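Local atomic coordinates of solute carrier family 15 member 1 (Mus musculus, PDB entry 5A9D), a protein that carries small peptides across the intestinal cell membrane together with protons, and is represented here by its extracellular domain with an immunoglobulin-like fold. Residues I7-I12 with V19-N24; N24-A29 with T36-D41; V109-S114 with E119-H124; K155-D160 with Y165-R170. All blocks are in the same frame, centred on the assembly; numbering follows the deposited sequence.

Interaction 1: residues I7-I12 with V19-N24; sequences IKVLNI and VHFPGN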
loop_
_atom_site.group_PDB
_atom_site.type_symbol
_atom_site.label_atom_id
_atom_site.label_comp_id
_atom_site.label_asym_id
_atom_site.label_seq_id
_atom_site.Cartn_x
_atom_site.Cartn_y
_atom_site.Cartn_z
ATOM N N ILE A 7 -10.593 -11.035 3.359
ATOM C CA ILE A 7 -9.710 -11.142 4.519
ATOM C C ILE A 7 -9.169 -12.567 4.668
ATOM O O ILE A 7 -9.927 -13.525 4.741
ATOM C CB ILE A 7 -10.420 -10.696 5.841
ATOM C CG1 ILE A 7 -11.099 -9.315 5.691
ATOM C CG2 ILE A 7 -9.435 -10.725 7.046
ATOM C CD1 ILE A 7 -12.134 -8.922 6.792
ATOM N N LYS A 8 -7.856 -12.662 4.819
ATOM C CA LYS A 8 -7.120 -13.898 5.097
ATOM C C LYS A 8 -6.556 -13.687 6.495
ATOM O O LYS A 8 -6.164 -12.577 6.827
ATOM C CB LYS A 8 -5.978 -14.065 4.075
ATOM C CG LYS A 8 -4.983 -15.179 4.343
ATOM C CD LYS A 8 -3.650 -14.683 3.860
ATOM C CE LYS A 8 -3.048 -15.543 2.802
ATOM N NZ LYS A 8 -1.980 -14.805 2.100
ATOM N N VAL A 9 -6.547 -14.716 7.324
ATOM C CA VAL A 9 -5.988 -14.581 8.680
ATOM C C VAL A 9 -4.679 -15.358 8.730
ATOM O O VAL A 9 -4.630 -16.480 8.256
ATOM C CB VAL A 9 -6.961 -15.052 9.786
ATOM C CG1 VAL A 9 -6.379 -14.788 11.198
ATOM C CG2 VAL A 9 -8.331 -14.394 9.626
ATOM N N LEU A 10 -3.621 -14.750 9.289
ATOM C CA LEU A 10 -2.347 -15.416 9.464
ATOM C C LEU A 10 -1.955 -15.258 10.931
ATOM O O LEU A 10 -1.757 -14.148 11.434
ATOM C CB LEU A 10 -1.276 -14.858 8.471
ATOM C CG LEU A 10 0.219 -15.183 8.711
ATOM C CD1 LEU A 10 0.510 -16.684 8.634
ATOM C CD2 LEU A 10 1.114 -14.469 7.696
ATOM N N ASN A 11 -1.903 -16.384 11.620
ATOM C CA ASN A 11 -1.526 -16.479 13.015
ATOM C C ASN A 11 -0.017 -16.615 13.095
ATOM O O ASN A 11 0.527 -17.671 12.765
ATOM C CB ASN A 11 -2.225 -17.677 13.660
ATOM C CG ASN A 11 -1.962 -17.788 15.136
ATOM O OD1 ASN A 11 -1.158 -17.063 15.698
ATOM N ND2 ASN A 11 -2.622 -18.714 15.791
ATOM N N ILE A 12 0.653 -15.549 13.552
ATOM C CA ILE A 12 2.109 -15.472 13.683
ATOM C C ILE A 12 2.572 -15.520 15.152
ATOM O O ILE A 12 3.736 -15.234 15.433
ATOM C CB ILE A 12 2.694 -14.256 12.912
ATOM C CG1 ILE A 12 2.153 -12.900 13.437
ATOM C CG2 ILE A 12 2.453 -14.408 11.425
ATOM C CD1 ILE A 12 2.872 -11.668 12.855
ATOM N N VAL A 19 -10.564 -15.741 15.358
ATOM C CA VAL A 19 -11.093 -14.498 14.807
ATOM C C VAL A 19 -12.571 -14.744 14.601
ATOM O O VAL A 19 -12.956 -15.669 13.867
ATOM C CB VAL A 19 -10.394 -14.086 13.490
ATOM C CG1 VAL A 19 -11.009 -12.788 12.964
ATOM C CG2 VAL A 19 -8.892 -13.906 13.716
ATOM N N HIS A 20 -13.391 -13.940 15.269
ATOM C CA HIS A 20 -14.843 -14.040 15.208
ATOM C C HIS A 20 -15.358 -12.992 14.252
ATOM O O HIS A 20 -15.293 -11.798 14.529
ATOM C CB HIS A 20 -15.501 -13.856 16.599
ATOM C CG HIS A 20 -14.979 -14.774 17.660
ATOM N ND1 HIS A 20 -15.631 -15.953 17.971
ATOM C CD2 HIS A 20 -13.903 -14.637 18.473
ATOM C CE1 HIS A 20 -14.937 -16.499 18.957
ATOM N NE2 HIS A 20 -13.890 -15.737 19.298
ATOM N N PHE A 21 -15.815 -13.449 13.104
ATOM C CA PHE A 21 -16.383 -12.604 12.078
ATOM C C PHE A 21 -17.892 -12.741 12.246
ATOM O O PHE A 21 -18.332 -13.726 12.845
ATOM C CB PHE A 21 -15.988 -13.128 10.691
ATOM C CG PHE A 21 -14.525 -13.040 10.345
ATOM C CD1 PHE A 21 -13.974 -11.839 9.885
ATOM C CD2 PHE A 21 -13.709 -14.173 10.399
ATOM C CE1 PHE A 21 -12.625 -11.767 9.502
ATOM C CE2 PHE A 21 -12.364 -14.100 10.039
ATOM C CZ PHE A 21 -11.836 -12.901 9.567
ATOM N N PRO A 22 -18.736 -11.826 11.747
ATOM C CA PRO A 22 -20.188 -12.029 11.932
ATOM C C PRO A 22 -20.667 -13.301 11.212
ATOM O O PRO A 22 -20.395 -13.508 10.027
ATOM C CB PRO A 22 -20.807 -10.728 11.392
ATOM C CG PRO A 22 -19.665 -9.728 11.408
ATOM C CD PRO A 22 -18.463 -10.566 11.035
ATOM N N GLY A 23 -21.243 -14.197 11.995
ATOM C CA GLY A 23 -21.749 -15.486 11.542
ATOM C C GLY A 23 -20.730 -16.607 11.388
ATOM O O GLY A 23 -21.134 -17.742 11.106
ATOM N N ASN A 24 -19.402 -16.314 11.527
ATOM C CA ASN A 24 -18.394 -17.358 11.362
ATOM C C ASN A 24 -17.081 -17.086 12.147
ATOM O O ASN A 24 -16.518 -15.988 12.104
ATOM C CB ASN A 24 -18.159 -17.677 9.859
ATOM C CG ASN A 24 -16.856 -17.325 9.228
ATOM O OD1 ASN A 24 -16.525 -16.161 8.991
ATOM N ND2 ASN A 24 -16.135 -18.359 8.818
#

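Interaction 2: residues N24-A29 with T36-D41; sequences NSVTLA and TFMTFD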
loop_
_atom_site.group_PDB
_atom_site.type_symbol
_atom_site.label_atom_id
_atom_site.label_comp_id
_atom_site.label_asym_id
_atom_site.label_seq_id
_atom_site.Cartn_x
_atom_site.Cartn_y
_atom_site.Cartn_z
ATOM N N ASN A 24 -19.402 -16.314 11.527
ATOM C CA ASN A 24 -18.394 -17.358 11.362
ATOM C C ASN A 24 -17.081 -17.086 12.147
ATOM O O ASN A 24 -16.518 -15.988 12.104
ATOM C CB ASN A 24 -18.159 -17.677 9.859
ATOM C CG ASN A 24 -16.856 -17.325 9.228
ATOM O OD1 ASN A 24 -16.525 -16.161 8.991
ATOM N ND2 ASN A 24 -16.135 -18.359 8.818
ATOM N N SER A 25 -16.636 -18.102 12.907
ATOM C CA SER A 25 -15.402 -18.055 13.692
ATOM C C SER A 25 -14.361 -18.990 13.113
ATOM O O SER A 25 -14.670 -20.127 12.739
ATOM C CB SER A 25 -15.658 -18.427 15.142
ATOM O OG SER A 25 -16.532 -17.489 15.742
ATOM N N VAL A 26 -13.128 -18.513 13.043
ATOM C CA VAL A 26 -12.011 -19.280 12.514
ATOM C C VAL A 26 -10.945 -19.395 13.583
ATOM O O VAL A 26 -10.448 -18.373 14.073
ATOM C CB VAL A 26 -11.444 -18.665 11.208
ATOM C CG1 VAL A 26 -10.166 -19.399 10.773
ATOM C CG2 VAL A 26 -12.482 -18.744 10.100
ATOM N N THR A 27 -10.603 -20.642 13.954
ATOM C CA THR A 27 -9.532 -20.898 14.919
ATOM C C THR A 27 -8.326 -21.436 14.142
ATOM O O THR A 27 -8.452 -22.434 13.426
ATOM C CB THR A 27 -9.993 -21.819 16.023
ATOM O OG1 THR A 27 -11.110 -21.226 16.670
ATOM C CG2 THR A 27 -8.916 -22.060 17.054
ATOM N N LEU A 28 -7.177 -20.800 14.321
ATOM C CA LEU A 28 -5.939 -21.186 13.660
ATOM C C LEU A 28 -4.887 -21.603 14.655
ATOM O O LEU A 28 -4.658 -20.912 15.657
ATOM C CB LEU A 28 -5.366 -19.950 12.877
ATOM C CG LEU A 28 -6.068 -19.529 11.626
ATOM C CD1 LEU A 28 -5.471 -18.244 11.150
ATOM C CD2 LEU A 28 -5.897 -20.601 10.527
ATOM N N ALA A 29 -4.138 -22.653 14.308
ATOM C CA ALA A 29 -2.973 -23.022 15.094
ATOM C C ALA A 29 -1.875 -21.931 14.863
ATOM O O ALA A 29 -1.952 -21.130 13.921
ATOM C CB ALA A 29 -2.461 -24.387 14.635
ATOM N N THR A 36 -7.833 -19.651 2.210
ATOM C CA THR A 36 -8.475 -18.733 1.277
ATOM C C THR A 36 -8.693 -17.376 1.938
ATOM O O THR A 36 -8.544 -17.213 3.165
ATOM C CB THR A 36 -9.864 -19.276 0.812
ATOM O OG1 THR A 36 -10.784 -19.258 1.915
ATOM C CG2 THR A 36 -9.797 -20.662 0.160
ATOM N N PHE A 37 -9.072 -16.409 1.112
ATOM C CA PHE A 37 -9.506 -15.114 1.564
ATOM C C PHE A 37 -10.998 -15.320 1.798
ATOM O O PHE A 37 -11.679 -15.875 0.941
ATOM C CB PHE A 37 -9.291 -14.061 0.453
ATOM C CG PHE A 37 -7.875 -13.524 0.375
ATOM C CD1 PHE A 37 -7.459 -12.486 1.202
ATOM C CD2 PHE A 37 -6.958 -14.061 -0.526
ATOM C CE1 PHE A 37 -6.144 -12.015 1.153
ATOM C CE2 PHE A 37 -5.652 -13.571 -0.593
ATOM C CZ PHE A 37 -5.257 -12.546 0.241
ATOM N N MET A 38 -11.493 -14.961 2.971
ATOM C CA MET A 38 -12.931 -15.015 3.236
ATOM C C MET A 38 -13.506 -13.687 2.723
ATOM O O MET A 38 -12.834 -12.659 2.834
ATOM C CB MET A 38 -13.175 -15.186 4.726
ATOM C CG MET A 38 -12.734 -16.551 5.215
ATOM S SD MET A 38 -12.533 -16.544 6.991
ATOM C CE MET A 38 -10.967 -15.726 7.145
ATOM N N THR A 39 -14.701 -13.716 2.125
ATOM C CA THR A 39 -15.352 -12.548 1.536
ATOM C C THR A 39 -16.536 -12.057 2.375
ATOM O O THR A 39 -17.332 -12.866 2.826
ATOM C CB THR A 39 -15.773 -12.896 0.104
ATOM O OG1 THR A 39 -14.639 -13.363 -0.628
ATOM C CG2 THR A 39 -16.380 -11.727 -0.616
ATOM N N PHE A 40 -16.676 -10.738 2.550
ATOM C CA PHE A 40 -17.770 -10.126 3.334
ATOM C C PHE A 40 -18.278 -8.882 2.676
ATOM O O PHE A 40 -17.501 -8.195 2.009
ATOM C CB PHE A 40 -17.246 -9.714 4.730
ATOM C CG PHE A 40 -16.589 -10.822 5.525
ATOM C CD1 PHE A 40 -17.348 -11.650 6.351
ATOM C CD2 PHE A 40 -15.214 -11.038 5.449
ATOM C CE1 PHE A 40 -16.745 -12.671 7.088
ATOM C CE2 PHE A 40 -14.607 -12.079 6.176
ATOM C CZ PHE A 40 -15.381 -12.894 6.984
ATOM N N ASP A 41 -19.557 -8.532 2.912
ATOM C CA ASP A 41 -20.125 -7.253 2.477
ATOM C C ASP A 41 -19.719 -6.302 3.596
ATOM O O ASP A 41 -19.925 -6.642 4.778
ATOM C CB ASP A 41 -21.658 -7.317 2.378
ATOM C CG ASP A 41 -22.177 -8.218 1.276
ATOM O OD1 ASP A 41 -21.627 -8.157 0.145
ATOM O OD2 ASP A 41 -23.165 -8.938 1.520
#

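Interaction 3: residues V109-S114 with E119-H124; sequences VTIKMS and ENVTSH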
loop_
_atom_site.group_PDB
_atom_site.type_symbol
_atom_site.label_atom_id
_atom_site.label_comp_id
_atom_site.label_asym_id
_atom_site.label_seq_id
_atom_site.Cartn_x
_atom_site.Cartn_y
_atom_site.Cartn_z
ATOM N N VAL A 109 -13.456 12.767 2.273
ATOM C CA VAL A 109 -14.318 12.724 1.101
ATOM C C VAL A 109 -14.615 11.277 0.728
ATOM O O VAL A 109 -13.769 10.414 0.905
ATOM C CB VAL A 109 -13.757 13.520 -0.116
ATOM C CG1 VAL A 109 -13.688 15.013 0.165
ATOM C CG2 VAL A 109 -12.418 12.979 -0.604
ATOM N N THR A 110 -15.795 11.029 0.178
ATOM C CA THR A 110 -16.181 9.721 -0.307
ATOM C C THR A 110 -16.526 9.878 -1.770
ATOM O O THR A 110 -17.255 10.793 -2.154
ATOM C CB THR A 110 -17.284 9.097 0.567
ATOM O OG1 THR A 110 -16.687 8.741 1.806
ATOM C CG2 THR A 110 -17.899 7.828 -0.070
ATOM N N ILE A 111 -15.973 8.998 -2.595
ATOM C CA ILE A 111 -16.200 9.021 -4.028
ATOM C C ILE A 111 -16.850 7.739 -4.402
ATOM O O ILE A 111 -16.380 6.683 -3.985
ATOM C CB ILE A 111 -14.901 9.245 -4.870
ATOM C CG1 ILE A 111 -14.147 10.480 -4.390
ATOM C CG2 ILE A 111 -15.237 9.329 -6.376
ATOM C CD1 ILE A 111 -12.969 10.159 -3.435
ATOM N N LYS A 112 -17.921 7.824 -5.225
ATOM C CA LYS A 112 -18.619 6.643 -5.721
ATOM C C LYS A 112 -18.567 6.758 -7.242
ATOM O O LYS A 112 -18.949 7.799 -7.792
ATOM C CB LYS A 112 -20.082 6.556 -5.218
ATOM C CG LYS A 112 -20.205 6.431 -3.698
ATOM C CD LYS A 112 -21.420 5.627 -3.308
ATOM C CE LYS A 112 -21.669 5.626 -1.820
ATOM N NZ LYS A 112 -22.992 5.021 -1.483
ATOM N N MET A 113 -18.018 5.738 -7.906
ATOM C CA MET A 113 -17.893 5.741 -9.370
ATOM C C MET A 113 -18.145 4.351 -9.898
ATOM O O MET A 113 -17.443 3.421 -9.507
ATOM C CB MET A 113 -16.505 6.230 -9.811
ATOM C CG MET A 113 -16.310 6.206 -11.347
ATOM S SD MET A 113 -14.622 6.607 -11.889
ATOM C CE MET A 113 -14.760 8.270 -12.165
ATOM N N SER A 114 -19.115 4.225 -10.832
ATOM C CA SER A 114 -19.494 2.983 -11.525
ATOM C C SER A 114 -19.496 1.771 -10.599
ATOM O O SER A 114 -18.824 0.788 -10.896
ATOM C CB SER A 114 -18.578 2.726 -12.730
ATOM O OG SER A 114 -18.313 3.884 -13.502
ATOM N N GLU A 119 -13.819 5.309 -0.001
ATOM C CA GLU A 119 -14.400 5.798 1.230
ATOM C C GLU A 119 -13.437 6.531 2.111
ATOM O O GLU A 119 -12.329 6.053 2.347
ATOM C CB GLU A 119 -15.078 4.649 2.011
ATOM C CG GLU A 119 -16.133 5.154 2.992
ATOM C CD GLU A 119 -17.268 4.190 3.272
ATOM O OE1 GLU A 119 -17.095 3.325 4.158
ATOM O OE2 GLU A 119 -18.329 4.300 2.615
ATOM N N ASN A 120 -13.889 7.698 2.625
ATOM C CA ASN A 120 -13.169 8.529 3.590
ATOM C C ASN A 120 -11.707 8.779 3.251
ATOM O O ASN A 120 -10.820 8.462 4.041
ATOM C CB ASN A 120 -13.302 7.908 4.993
ATOM C CG ASN A 120 -14.703 7.845 5.517
ATOM O OD1 ASN A 120 -15.569 8.651 5.166
ATOM N ND2 ASN A 120 -14.943 6.889 6.406
ATOM N N VAL A 121 -11.458 9.310 2.058
ATOM C CA VAL A 121 -10.101 9.683 1.656
ATOM C C VAL A 121 -9.752 10.871 2.553
ATOM O O VAL A 121 -10.436 11.892 2.532
ATOM C CB VAL A 121 -9.956 10.020 0.151
ATOM C CG1 VAL A 121 -8.490 10.321 -0.195
ATOM C CG2 VAL A 121 -10.499 8.901 -0.721
ATOM N N THR A 122 -8.723 10.714 3.365
ATOM C CA THR A 122 -8.322 11.733 4.334
ATOM C C THR A 122 -7.685 12.978 3.658
ATOM O O THR A 122 -7.308 12.932 2.494
ATOM C CB THR A 122 -7.431 11.093 5.424
ATOM O OG1 THR A 122 -6.215 10.631 4.820
ATOM C CG2 THR A 122 -8.132 9.927 6.165
ATOM N N SER A 123 -7.595 14.082 4.413
ATOM C CA SER A 123 -7.060 15.361 3.984
ATOM C C SER A 123 -5.637 15.242 3.484
ATOM O O SER A 123 -4.791 14.657 4.169
ATOM C CB SER A 123 -7.129 16.364 5.132
ATOM O OG SER A 123 -8.491 16.600 5.441
ATOM N N HIS A 124 -5.373 15.827 2.292
ATOM C CA HIS A 124 -4.062 15.838 1.618
ATOM C C HIS A 124 -3.495 14.433 1.506
ATOM O O HIS A 124 -2.335 14.179 1.796
ATOM C CB HIS A 124 -3.098 16.838 2.260
ATOM C CG HIS A 124 -3.596 18.244 2.184
ATOM N ND1 HIS A 124 -4.322 18.814 3.221
ATOM C CD2 HIS A 124 -3.457 19.159 1.195
ATOM C CE1 HIS A 124 -4.577 20.057 2.840
ATOM N NE2 HIS A 124 -4.094 20.300 1.620
#

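Interaction 4: residues K155-D160 with Y165-R170; sequences KSSNLD and YTYVIR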
loop_
_atom_site.group_PDB
_atom_site.type_symbol
_atom_site.label_atom_id
_atom_site.label_comp_id
_atom_site.label_asym_id
_atom_site.label_seq_id
_atom_site.Cartn_x
_atom_site.Cartn_y
_atom_site.Cartn_z
ATOM N N LYS A 155 -18.248 14.137 -13.916
ATOM C CA LYS A 155 -17.994 13.239 -15.032
ATOM C C LYS A 155 -16.497 13.205 -15.301
ATOM O O LYS A 155 -15.843 14.248 -15.337
ATOM C CB LYS A 155 -18.751 13.699 -16.304
ATOM C CG LYS A 155 -20.214 13.283 -16.330
ATOM C CD LYS A 155 -20.895 13.635 -17.661
ATOM C CE LYS A 155 -21.439 15.041 -17.722
ATOM N NZ LYS A 155 -22.024 15.352 -19.060
ATOM N N SER A 156 -15.963 12.003 -15.514
ATOM C CA SER A 156 -14.559 11.840 -15.866
ATOM C C SER A 156 -14.426 12.215 -17.330
ATOM O O SER A 156 -15.439 12.270 -18.039
ATOM C CB SER A 156 -14.123 10.395 -15.650
ATOM O OG SER A 156 -14.489 9.558 -16.735
ATOM N N SER A 157 -13.192 12.458 -17.811
ATOM C CA SER A 157 -13.023 12.714 -19.227
ATOM C C SER A 157 -13.123 11.363 -19.993
ATOM O O SER A 157 -13.333 10.307 -19.373
ATOM C CB SER A 157 -11.697 13.415 -19.496
ATOM O OG SER A 157 -10.605 12.587 -19.143
ATOM N N ASN A 158 -12.968 11.398 -21.323
ATOM C CA ASN A 158 -13.004 10.198 -22.135
ATOM C C ASN A 158 -11.744 9.371 -21.929
ATOM O O ASN A 158 -10.789 9.482 -22.701
ATOM C CB ASN A 158 -13.231 10.519 -23.617
ATOM C CG ASN A 158 -13.513 9.303 -24.491
ATOM O OD1 ASN A 158 -13.803 9.427 -25.683
ATOM N ND2 ASN A 158 -13.436 8.103 -23.939
ATOM N N LEU A 159 -11.786 8.526 -20.897
ATOM C CA LEU A 159 -10.776 7.576 -20.450
ATOM C C LEU A 159 -10.208 6.802 -21.640
ATOM O O LEU A 159 -10.963 6.082 -22.317
ATOM C CB LEU A 159 -11.481 6.561 -19.520
ATOM C CG LEU A 159 -11.346 6.667 -17.990
ATOM C CD1 LEU A 159 -11.497 8.106 -17.488
ATOM C CD2 LEU A 159 -12.329 5.727 -17.308
ATOM N N ASP A 160 -8.890 6.952 -21.906
ATOM C CA ASP A 160 -8.218 6.222 -22.988
ATOM C C ASP A 160 -8.168 4.700 -22.684
ATOM O O ASP A 160 -9.053 4.195 -22.017
ATOM C CB ASP A 160 -6.825 6.821 -23.274
ATOM C CG ASP A 160 -6.827 8.268 -23.771
ATOM O OD1 ASP A 160 -7.687 8.610 -24.627
ATOM O OD2 ASP A 160 -5.935 9.046 -23.345
ATOM N N TYR A 165 -4.957 7.691 -13.967
ATOM C CA TYR A 165 -5.225 9.098 -13.680
ATOM C C TYR A 165 -5.367 9.336 -12.196
ATOM O O TYR A 165 -5.799 8.454 -11.458
ATOM C CB TYR A 165 -6.513 9.584 -14.385
ATOM C CG TYR A 165 -6.548 9.348 -15.882
ATOM C CD1 TYR A 165 -6.017 10.280 -16.766
ATOM C CD2 TYR A 165 -7.115 8.192 -16.411
ATOM C CE1 TYR A 165 -6.029 10.058 -18.140
ATOM C CE2 TYR A 165 -7.156 7.970 -17.781
ATOM C CZ TYR A 165 -6.604 8.903 -18.640
ATOM O OH TYR A 165 -6.643 8.668 -19.990
ATOM N N THR A 166 -5.029 10.562 -11.779
ATOM C CA THR A 166 -5.166 11.063 -10.422
ATOM C C THR A 166 -6.126 12.232 -10.538
ATOM O O THR A 166 -5.892 13.168 -11.298
ATOM C CB THR A 166 -3.821 11.489 -9.846
ATOM O OG1 THR A 166 -3.001 10.350 -9.697
ATOM C CG2 THR A 166 -3.954 12.122 -8.473
ATOM N N TYR A 167 -7.217 12.138 -9.829
ATOM C CA TYR A 167 -8.233 13.189 -9.805
ATOM C C TYR A 167 -8.067 13.947 -8.497
ATOM O O TYR A 167 -8.162 13.347 -7.425
ATOM C CB TYR A 167 -9.619 12.522 -9.954
ATOM C CG TYR A 167 -9.964 12.105 -11.374
ATOM C CD1 TYR A 167 -8.972 11.725 -12.277
ATOM C CD2 TYR A 167 -11.273 12.157 -11.838
ATOM C CE1 TYR A 167 -9.279 11.414 -13.608
ATOM C CE2 TYR A 167 -11.589 11.852 -13.167
ATOM C CZ TYR A 167 -10.592 11.467 -14.042
ATOM O OH TYR A 167 -10.913 11.147 -15.342
ATOM N N VAL A 168 -7.655 15.221 -8.580
ATOM C CA VAL A 168 -7.403 16.045 -7.383
ATOM C C VAL A 168 -8.659 16.844 -7.072
ATOM O O VAL A 168 -9.091 17.638 -7.886
ATOM C CB VAL A 168 -6.136 16.951 -7.538
ATOM C CG1 VAL A 168 -5.992 17.909 -6.359
ATOM C CG2 VAL A 168 -4.866 16.116 -7.701
ATOM N N ILE A 169 -9.221 16.643 -5.879
ATOM C CA ILE A 169 -10.430 17.311 -5.419
ATOM C C ILE A 169 -10.032 18.549 -4.652
ATOM O O ILE A 169 -9.305 18.427 -3.670
ATOM C CB ILE A 169 -11.241 16.329 -4.526
ATOM C CG1 ILE A 169 -11.575 15.020 -5.315
ATOM C CG2 ILE A 169 -12.507 17.042 -3.928
ATOM C CD1 ILE A 169 -12.081 13.819 -4.350
ATOM N N ARG A 170 -10.550 19.729 -5.043
ATOM C CA ARG A 170 -10.266 20.985 -4.327
ATOM C C ARG A 170 -11.486 21.874 -4.243
ATOM O O ARG A 170 -12.478 21.619 -4.941
ATOM C CB ARG A 170 -9.131 21.752 -5.022
ATOM C CG ARG A 170 -9.407 22.099 -6.488
ATOM C CD ARG A 170 -8.555 23.272 -6.916
ATOM N NE ARG A 170 -8.201 23.194 -8.330
ATOM C CZ ARG A 170 -7.747 24.219 -9.043
ATOM N NH1 ARG A 170 -7.620 25.422 -8.486
ATOM N NH2 ARG A 170 -7.424 24.058 -10.319
HETATM O O HOH W 1 -9.338 10.629 -17.407
#

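Interaction 1: residues I7-I12 with V19-N24
Phe21 drives the end of its ring into a shallow hollow between Ile7 and Val9. Val9 CG2 meets the ring at its edge, close to the ring plane, 3.8 Å from Phe21 CZ, while Ile7 approaches obliquely, its CD1 4.0 Å from Phe21 CE1 and its CG2 near CZ. With Ile7 CG1 beside its own backbone N (chi1 -51°), both branches of the isoleucine border the aromatic tip. Beside this wedge a smaller bump fills the next gap: Val19 CG2 reaches tip to tip toward Val9 CG1, 3.7 Å away. The other Val19 branch, CG1, lies 3.4 Å above the Phe21 plane near the rim, and thus steadies the ring from within its own strand. The beta-branched Ile7 and Val9 each present two carbon groups close to the backbone, and these wall the hollow. Phe21 opens a type II turn that ends at Asn24. No hydrogen bond links the two segments, for strands 4-11 and 17-21 belong to the two facing sheets of a beta sandwich; segments 7-11 and 19-21 run nearly antiparallel, at 164°. Phe40 of strand 32-41 stacks on Phe21, Leu73 of strand 69-76 packs on Ile7 and Val19, and Ile48 flanks Phe21.

Interaction 2: residues N24-A29 with T36-D41
Val26 and Met38 form the close part of this contact, the valine CG2 lying 3.8 Å from the methionine SD as the two side chains pass at a slant. A bend at the thioether (chi3 -78°) swings CE aside, so that SD is the Met38 atom nearest Val26; a long, flexible, polarisable chain suits the span. Strands 24-28 and 32-41 are each outermost in their sheet within the chain, so the pair meets along one margin of the beta sandwich, where the axes of segments 24-28 and 38-41 are still 11.2 Å apart and run at 151°. Side chains alone bridge the gap, and no backbone hydrogen bond crosses it. Toward Asn24, at the start of strand 24-28, the packing slackens. Asn24 OD1 comes to the edge of the Phe40 ring, in its plane and 4.0 Å from CE1, with amide and ring planes 41° apart; the slightly positive ring hydrogens are a mild match for the oxygen. Asn24 ND2 stays 4.4 Å from Met38 SD, a loose approach. A polar asparagine suits this partly exposed margin; Phe40 also touches Leu45. On strand 24-28, Ser25 and Thr27 are exposed.

Interaction 3: residues V109-S114 with E119-H124
Val109 faces both Asn120 and Val121, a G1 beta bulge in the hairpin of strands 109-113 and 116-121. Asn120 supplies the left-handed backbone (phi 47°) at the bulge, a conformation that asparagine tolerates better than most residues. Val109 and Val121 exchange two backbone bonds: Val121 N donates to Val109 O at 2.8 Å, in the carbonyl plane, and Val109 N returns a longer bond to Val121 O at 3.2 Å, tilted from the plane. Asn120 N, badly angled toward Val109 O, is instead taken by the hydroxyl of Thr110 in an almost straight bond, 3.1 Å from N to OG1 at 176°. The threonine can do so because its OG1 sits beside its own backbone N (chi1 -71°), directed at the bulge. The Thr110 and Asn120 side chains then run side by side, pointing the same way, with Glu119 CG also lying close to the hydroxyl. A valine at Thr110 would probably set a methyl against Asn120 N and deprive that amide of its acceptor, weakening the hold on the bulge. The other face of the sheet is aliphatic and buried, which suits Val109, Ile111 and Val121; Val109 and Ile111 each cross Val121 obliquely, and Phe101 and Ile141 adjoin Ile111. Val121 O also accepts a bond from Asn103 ND2, which ties the hairpin to strand 97-103. On the buried face Val109 CG2 rests 3.9 Å from Val121 CB, and Ile111 CD1 touches Val121 CG2, likewise at 3.9 Å.

Interaction 4: residues K155-D160 with Y165-R170
The loop that crosses between the two sheets of the sandwich packs against Tyr165 and Tyr167, with a water joining Ser157 to Tyr167. The water is hydrogen-bonded to Tyr167 OH at 2.6 Å, in the plane of that ring, and donates to Ser157 OG at 2.9 Å. Two bonds hold it, and the face of the Tyr165 ring lies beneath, the water being 3.1 Å above the plane over its centre. Ser157 OG lies between its backbone N and carbonyl carbon (chi1 64°), which turns it to the water, and it has a further partner in Glu181 OE1. Ser156 CB meets Tyr167 at the ring edge, 3.3 Å from OH, while its OG bonds to Ser157 O and to Lys137 N, keeping the loop folded; the small serine suits the tight space. This loop leaves strand 153-155 of one sheet of the beta sandwich and passes to strand 164-171 of the other, whose tyrosines reach across to the crossing chain. A phenylalanine at Tyr167 would probably leave the water without its tyrosine hydroxyl partner, and Ser157 without this link to the ring. Leu159 CD1 lies 3.8 Å from Tyr167 OH and faces Tyr165 obliquely, an apolar neighbour of both tyrosines. An inverse gamma turn centred on Asn158 precedes Leu159 and Asp160. At the outer end, Asp160 N gives a weak but straight bond to Tyr165 OH, 3.4 Å at 166°, from near the ring plane; Asp160 itself is exposed and poorly ordered.

In the fold
The four contacts form two pairs on opposite sides of the chain's centre. Interactions 1 and 2 share Asn24 and have centres about 4 Å apart; Ile7 O and Met38 N, 2.8 Å apart, probably hydrogen-bond between them, joining neighbouring strands of one sheet. Interactions 3 and 4 lie about 13 Å apart between centres and meet through Ile169 CD1, 3.9 Å from Val109 CG2, and through Met113 CE, 4.1 Å from Ser156 CB. The pairs do not touch: even the nearest atoms of interactions 2 and 3 are about 10 Å apart. Each half is a separate beta sandwich. All four come within reach of the second subunit; in interaction 3, His124 stacks on Trp76 of that subunit.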